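Local coordinates for protein endonuclease PI-MtuI (Mycobacterium tuberculosis, PDB 2IMZ) that probably excises itself from the RecA precursor by protein splicing and joins the flanking host segments, at residues K74-E78 and Y79-A83. The protein carries 1 engineered substitution. Sequence-based numbering, arbitrary orientation.
Sequences KVLTE and YGWRA
Trp81 turns one face of its indole to Leu76, whose CD1 sits over the six-membered ring, 4.1 Å from its centroid. Val75 N lies at the indole edge, in plane. The two residues face each other in a beta hairpin with a two-residue loop, strands 74-77 and 80-83 joined by a type I turn from Thr77 to Gly80. Tyr79 carries Glu78 CG over the centre of one ring face, 3.7 Å from the centroid. The Glu78 carboxylate runs on beside the phenol, its plane turned 60° from the ring, and forms a salt bridge with Arg92.

Val75 and Arg82 pair by two backbone hydrogen bonds. Trp81 also meets His167 edge-to-face. This places the hairpin of the intein splicing domain beside the C-terminal splice junction, where Asn168 is an aminosuccinimide and a zinc ligand.

Arg82 CD crosses Thr77 at about a right angle, touching OG1 and CG2. Thr77 OG1 stands between its own backbone N and carbonyl carbon (chi1 72°). From there it accepts from Tyr79 N at 3.1 Å. It also donates to Gly80 O at 2.7 Å. Gly80 O is gripped twice, since Thr77 N also reaches it from above the carbonyl plane, at 3.0 Å.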
loop_
_atom_site.group_PDB
_atom_site.type_symbol
_atom_site.label_atom_id
_atom_site.label_comp_id
_atom_site.label_asym_id
_atom_site.label_seq_id
_atom_site.Cartn_x
_atom_site.Cartn_y
_atom_site.Cartn_z
ATOM N N LYS A 74 -1.703 -6.836 -3.374
ATOM C CA LYS A 74 -0.995 -6.626 -4.634
ATOM C C LYS A 74 0.376 -7.288 -4.685
ATOM O O LYS A 74 1.171 -7.180 -3.750
ATOM C CB LYS A 74 -0.836 -5.130 -4.924
ATOM C CG LYS A 74 -2.115 -4.432 -5.360
ATOM C CD LYS A 74 -3.021 -4.140 -4.188
ATOM C CE LYS A 74 -4.181 -3.265 -4.622
ATOM N NZ LYS A 74 -3.706 -2.053 -5.334
ATOM N N VAL A 75 0.632 -7.967 -5.801
ATOM C CA VAL A 75 1.882 -8.678 -6.045
ATOM C C VAL A 75 2.531 -8.083 -7.290
ATOM O O VAL A 75 1.845 -7.763 -8.259
ATOM C CB VAL A 75 1.609 -10.184 -6.274
ATOM C CG1 VAL A 75 2.904 -10.921 -6.602
ATOM C CG2 VAL A 75 0.950 -10.780 -5.039
ATOM N N LEU A 76 3.849 -7.923 -7.263
ATOM C CA LEU A 76 4.546 -7.351 -8.407
ATOM C C LEU A 76 4.771 -8.378 -9.506
ATOM O O LEU A 76 5.250 -9.482 -9.250
ATOM C CB LEU A 76 5.891 -6.759 -7.981
ATOM C CG LEU A 76 6.662 -6.038 -9.096
ATOM C CD1 LEU A 76 5.846 -4.848 -9.608
ATOM C CD2 LEU A 76 8.004 -5.571 -8.570
ATOM N N THR A 77 4.409 -8.002 -10.729
ATOM C CA THR A 77 4.579 -8.861 -11.898
ATOM C C THR A 77 5.217 -8.009 -12.991
ATOM O O THR A 77 5.336 -6.793 -12.846
ATOM C CB THR A 77 3.230 -9.399 -12.422
ATOM O OG1 THR A 77 2.494 -8.334 -13.041
ATOM C CG2 THR A 77 2.405 -9.984 -11.279
ATOM N N GLU A 78 5.623 -8.643 -14.084
ATOM C CA GLU A 78 6.245 -7.917 -15.184
ATOM C C GLU A 78 5.248 -6.980 -15.856
ATOM O O GLU A 78 5.618 -6.162 -16.700
ATOM C CB GLU A 78 6.819 -8.907 -16.199
ATOM C CG GLU A 78 5.832 -9.968 -16.637
ATOM C CD GLU A 78 6.512 -11.258 -17.051
ATOM O OE1 GLU A 78 5.796 -12.253 -17.283
ATOM O OE2 GLU A 78 7.758 -11.277 -17.143
ATOM N N TYR A 79 3.983 -7.091 -15.466
ATOM C CA TYR A 79 2.931 -6.255 -16.031
ATOM C C TYR A 79 2.416 -5.245 -15.011
ATOM O O TYR A 79 1.400 -4.583 -15.234
ATOM C CB TYR A 79 1.788 -7.139 -16.528
ATOM C CG TYR A 79 2.252 -8.179 -17.521
ATOM C CD1 TYR A 79 2.862 -7.800 -18.718
ATOM C CD2 TYR A 79 2.117 -9.542 -17.254
ATOM C CE1 TYR A 79 3.329 -8.748 -19.625
ATOM C CE2 TYR A 79 2.582 -10.501 -18.156
ATOM C CZ TYR A 79 3.187 -10.094 -19.338
ATOM O OH TYR A 79 3.658 -11.029 -20.232
ATOM N N GLY A 80 3.131 -5.129 -13.898
ATOM C CA GLY A 80 2.737 -4.200 -12.855
ATOM C C GLY A 80 2.087 -4.914 -11.688
ATOM O O GLY A 80 2.234 -6.129 -11.536
ATOM N N TRP A 81 1.357 -4.163 -10.868
ATOM C CA TRP A 81 0.687 -4.733 -9.706
ATOM C C TRP A 81 -0.574 -5.505 -10.067
ATOM O O TRP A 81 -1.393 -5.053 -10.870
ATOM C CB TRP A 81 0.345 -3.626 -8.704
ATOM C CG TRP A 81 1.554 -2.916 -8.200
ATOM C CD1 TRP A 81 2.018 -1.697 -8.599
ATOM C CD2 TRP A 81 2.499 -3.415 -7.249
ATOM N NE1 TRP A 81 3.199 -1.405 -7.957
ATOM C CE2 TRP A 81 3.516 -2.444 -7.122
ATOM C CE3 TRP A 81 2.586 -4.592 -6.494
ATOM C CZ2 TRP A 81 4.613 -2.613 -6.268
ATOM C CZ3 TRP A 81 3.676 -4.763 -5.644
ATOM C CH2 TRP A 81 4.675 -3.774 -5.539
ATOM N N ARG A 82 -0.718 -6.684 -9.470
ATOM C CA ARG A 82 -1.877 -7.529 -9.703
ATOM C C ARG A 82 -2.340 -8.106 -8.376
ATOM O O ARG A 82 -1.523 -8.441 -7.518
ATOM C CB ARG A 82 -1.524 -8.670 -10.662
ATOM C CG ARG A 82 -1.090 -8.211 -12.043
ATOM C CD ARG A 82 -0.836 -9.400 -12.950
ATOM N NE ARG A 82 -2.043 -10.198 -13.125
ATOM C CZ ARG A 82 -2.078 -11.382 -13.727
ATOM N NH1 ARG A 82 -0.965 -11.914 -14.217
ATOM N NH2 ARG A 82 -3.225 -12.035 -13.833
ATOM N N ALA A 83 -3.653 -8.214 -8.210
ATOM C CA ALA A 83 -4.220 -8.766 -6.987
ATOM C C ALA A 83 -3.867 -10.250 -6.916
ATOM O O ALA A 83 -4.017 -10.982 -7.893
ATOM C CB ALA A 83 -5.732 -8.579 -6.980
#